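Local coordinates for protein mercuric reductase (Metallosphaera sedula, PDB 4YWO) that probably reduces mercuric ion to elemental mercury at the expense of NADPH, working as an FAD-containing homodimer of the pyridine nucleotide-disulfide oxidoreductase family, at residues H428-D432 with T433-F437. Residues are numbered along the deposited sequence; the frame is centred on the assembly and turned at random.
With FAD (flavin-adenine dinucleotide), chain B.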
loop_
_atom_site.group_PDB
_atom_site.type_symbol
_atom_site.label_atom_id
_atom_site.label_comp_id
_atom_site.label_asym_id
_atom_site.label_seq_id
_atom_site.Cartn_x
_atom_site.Cartn_y
_atom_site.Cartn_z
ATOM N N HIS A 428 12.649 -3.163 -16.393
ATOM C CA HIS A 428 11.744 -2.694 -17.480
ATOM C C HIS A 428 10.377 -3.110 -17.269
ATOM O O HIS A 428 9.494 -2.399 -17.642
ATOM C CB HIS A 428 12.247 -3.269 -18.818
ATOM C CG HIS A 428 13.548 -2.650 -19.238
ATOM N ND1 HIS A 428 14.771 -3.252 -19.002
ATOM C CD2 HIS A 428 13.822 -1.441 -19.783
ATOM C CE1 HIS A 428 15.741 -2.460 -19.432
ATOM N NE2 HIS A 428 15.188 -1.364 -19.922
ATOM N N ASP A 429 10.159 -4.249 -16.643
ATOM C CA ASP A 429 8.789 -4.726 -16.318
ATOM C C ASP A 429 8.104 -3.732 -15.384
ATOM O O ASP A 429 6.942 -3.396 -15.570
ATOM C CB ASP A 429 8.729 -6.099 -15.647
ATOM C CG ASP A 429 9.176 -7.277 -16.575
ATOM O OD1 ASP A 429 8.828 -7.167 -17.787
ATOM O OD2 ASP A 429 9.709 -8.291 -16.042
ATOM N N LEU A 430 8.818 -3.244 -14.431
ATOM C CA LEU A 430 8.240 -2.226 -13.558
ATOM C C LEU A 430 8.027 -0.914 -14.264
ATOM O O LEU A 430 7.021 -0.234 -14.081
ATOM C CB LEU A 430 9.085 -2.046 -12.320
ATOM C CG LEU A 430 8.802 -2.883 -11.116
ATOM C CD1 LEU A 430 7.393 -2.619 -10.581
ATOM C CD2 LEU A 430 8.898 -4.355 -11.449
ATOM N N ILE A 431 9.013 -0.467 -15.041
ATOM C CA ILE A 431 8.844 0.728 -15.821
ATOM C C ILE A 431 7.619 0.717 -16.726
ATOM O O ILE A 431 6.917 1.752 -16.861
ATOM C CB ILE A 431 10.156 1.029 -16.578
ATOM C CG1 ILE A 431 11.222 1.277 -15.515
ATOM C CG2 ILE A 431 9.999 2.253 -17.483
ATOM C CD1 ILE A 431 12.617 1.279 -16.060
ATOM N N ASP A 432 7.352 -0.479 -17.293
ATOM C CA ASP A 432 6.212 -0.664 -18.205
ATOM C C ASP A 432 4.839 -0.745 -17.528
ATOM O O ASP A 432 3.807 -0.736 -18.199
ATOM C CB ASP A 432 6.423 -1.914 -19.037
ATOM C CG ASP A 432 7.464 -1.738 -20.121
ATOM O OD1 ASP A 432 7.845 -0.580 -20.410
ATOM O OD2 ASP A 432 7.869 -2.817 -20.692
ATOM N N THR A 433 4.809 -0.829 -16.217
ATOM C CA THR A 433 3.565 -0.931 -15.419
ATOM C C THR A 433 3.202 0.452 -14.924
ATOM O O THR A 433 3.967 1.032 -14.128
ATOM C CB THR A 433 3.773 -1.799 -14.214
ATOM O OG1 THR A 433 4.164 -3.117 -14.670
ATOM C CG2 THR A 433 2.462 -1.989 -13.446
ATOM N N VAL A 434 2.093 0.973 -15.472
ATOM C CA VAL A 434 1.576 2.285 -15.050
ATOM C C VAL A 434 1.098 2.155 -13.582
ATOM O O VAL A 434 0.274 1.286 -13.256
ATOM C CB VAL A 434 0.474 2.769 -15.993
ATOM C CG1 VAL A 434 -0.065 4.127 -15.581
ATOM C CG2 VAL A 434 1.049 2.816 -17.457
ATOM N N HIS A 435 1.706 2.958 -12.701
ATOM C CA HIS A 435 1.271 3.040 -11.291
ATOM C C HIS A 435 0.207 4.150 -11.136
ATOM O O HIS A 435 -0.305 4.672 -12.145
ATOM C CB HIS A 435 2.511 3.225 -10.401
ATOM C CG HIS A 435 3.255 1.944 -10.200
ATOM N ND1 HIS A 435 3.799 1.248 -11.268
ATOM C CD2 HIS A 435 3.453 1.183 -9.098
ATOM C CE1 HIS A 435 4.338 0.130 -10.809
ATOM N NE2 HIS A 435 4.166 0.076 -9.493
ATOM N N MET A 436 -0.241 4.401 -9.925
ATOM C CA MET A 436 -1.160 5.494 -9.650
ATOM C C MET A 436 -0.380 6.653 -9.078
ATOM O O MET A 436 0.406 6.493 -8.101
ATOM C CB MET A 436 -2.262 5.082 -8.681
ATOM C CG MET A 436 -3.235 6.163 -8.455
ATOM S SD MET A 436 -4.301 6.413 -9.962
ATOM C CE MET A 436 -4.905 7.941 -9.721
ATOM N N PHE A 437 -0.584 7.830 -9.658
ATOM C CA PHE A 437 -0.003 9.062 -9.074
ATOM C C PHE A 437 -1.044 9.802 -8.272
ATOM O O PHE A 437 -2.226 9.885 -8.771
ATOM C CB PHE A 437 0.472 10.000 -10.221
ATOM C CG PHE A 437 1.191 11.197 -9.706
ATOM C CD1 PHE A 437 2.528 11.156 -9.346
ATOM C CD2 PHE A 437 0.541 12.317 -9.635
ATOM C CE1 PHE A 437 3.147 12.318 -8.878
ATOM C CE2 PHE A 437 1.142 13.506 -9.195
ATOM C CZ PHE A 437 2.447 13.500 -8.824
HETATM P PA FAD B . -2.161 19.032 -19.478
HETATM O O1A FAD B . -1.181 18.865 -18.340
HETATM O O2A FAD B . -3.345 19.956 -19.322
HETATM O O5B FAD B . -1.339 19.480 -20.788
HETATM C C5B FAD B . -1.761 20.604 -21.557
HETATM C C4B FAD B . -0.733 21.721 -21.430
HETATM O O4B FAD B . -0.328 22.154 -22.731
HETATM C C3B FAD B . -1.310 22.922 -20.697
HETATM O O3B FAD B . -0.550 23.187 -19.515
HETATM C C2B FAD B . -1.208 24.092 -21.655
HETATM O O2B FAD B . -0.383 25.115 -21.091
HETATM C C1B FAD B . -0.573 23.550 -22.925
HETATM N N9A FAD B . -1.498 23.743 -24.070
HETATM C C8A FAD B . -2.788 23.362 -24.111
HETATM N N7A FAD B . -3.356 23.685 -25.302
HETATM C C5A FAD B . -2.412 24.289 -26.048
HETATM C C6A FAD B . -2.341 24.879 -27.406
HETATM N N6A FAD B . -3.421 24.887 -28.224
HETATM N N1A FAD B . -1.162 25.408 -27.801
HETATM C C2A FAD B . -0.081 25.406 -26.997
HETATM N N3A FAD B . -0.075 24.888 -25.755
HETATM C C4A FAD B . -1.190 24.325 -25.232
HETATM N N1 FAD B . -4.757 12.276 -12.172
HETATM C C2 FAD B . -4.187 11.315 -11.403
HETATM O O2 FAD B . -3.590 10.372 -11.965
HETATM N N3 FAD B . -4.237 11.336 -10.058
HETATM C C4 FAD B . -4.856 12.310 -9.381
HETATM O O4 FAD B . -4.885 12.301 -8.131
HETATM C C4X FAD B . -5.506 13.400 -10.148
HETATM N N5 FAD B . -6.151 14.420 -9.539
HETATM C C5X FAD B . -6.736 15.401 -10.266
HETATM C C6 FAD B . -7.394 16.439 -9.618
HETATM C C7 FAD B . -7.996 17.451 -10.358
HETATM C C7M FAD B . -8.709 18.576 -9.653
HETATM C C8 FAD B . -7.938 17.424 -11.843
HETATM C C8M FAD B . -8.592 18.521 -12.642
HETATM C C9 FAD B . -7.282 16.387 -12.496
HETATM C C9A FAD B . -6.679 15.376 -11.756
HETATM N N10 FAD B . -6.011 14.322 -12.409
HETATM C C10 FAD B . -5.415 13.318 -11.622
HETATM C "C1'" FAD B . -5.938 14.269 -13.871
HETATM C "C2'" FAD B . -4.557 14.721 -14.328
HETATM O "O2'" FAD B . -4.245 15.984 -13.729
HETATM C "C3'" FAD B . -4.498 14.849 -15.845
HETATM O "O3'" FAD B . -4.963 13.636 -16.445
HETATM C "C4'" FAD B . -3.076 15.135 -16.314
HETATM O "O4'" FAD B . -2.680 16.437 -15.872
HETATM C "C5'" FAD B . -2.976 15.063 -17.833
HETATM O "O5'" FAD B . -1.866 15.841 -18.275
HETATM P P FAD B . -1.744 16.288 -19.816
HETATM O O1P FAD B . -0.326 16.748 -20.062
HETATM O O2P FAD B . -2.342 15.200 -20.674
HETATM O O3P FAD B . -2.709 17.574 -19.887
#
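In the dimerisation domain, helix 427-431 gives way to an extended run that reaches the flavin held by the second subunit, and T433 ties the two together through the carbonyls of D429 and L430. Its amide N bonds to L430 O at 3.1 Å, approaching from above the carbonyl plane, while OG1 bonds to D429 O at 2.9 Å. The hydroxyl reaches back because OG1 stands anti to the residue's own carbonyl carbon, beside its N (chi1 -60°). A threonine suits this place: its amide and its short hydroxyl together take up two successive backbone carbonyls. Two residues on, H435 ND1 donates to T433 O at 2.9 Å, the oxygen lying in the ring plane, and NE2 is bonded to E416, so both ring nitrogens are used and the imidazole's rotation is fixed. L430 brings CD1 to the ring edge, 4.1 Å from H435 CE1, adding apolar contact. Further along, F437 O accepts a hydrogen bond from FAD N3 at 2.8 Å, and the terminal methyl of M436, CE, makes van der Waals contact with FAD N3 at 3.5 Å. D432 OD1 forms a salt bridge with R319 NH2 of the second subunit, where a carboxylate suits the arginine. T433 packs on L419 of that subunit, its OG1 weakly hydrogen-bonded to R422 there, while L430, H435 and F437 touch helix 442-449 of their own chain.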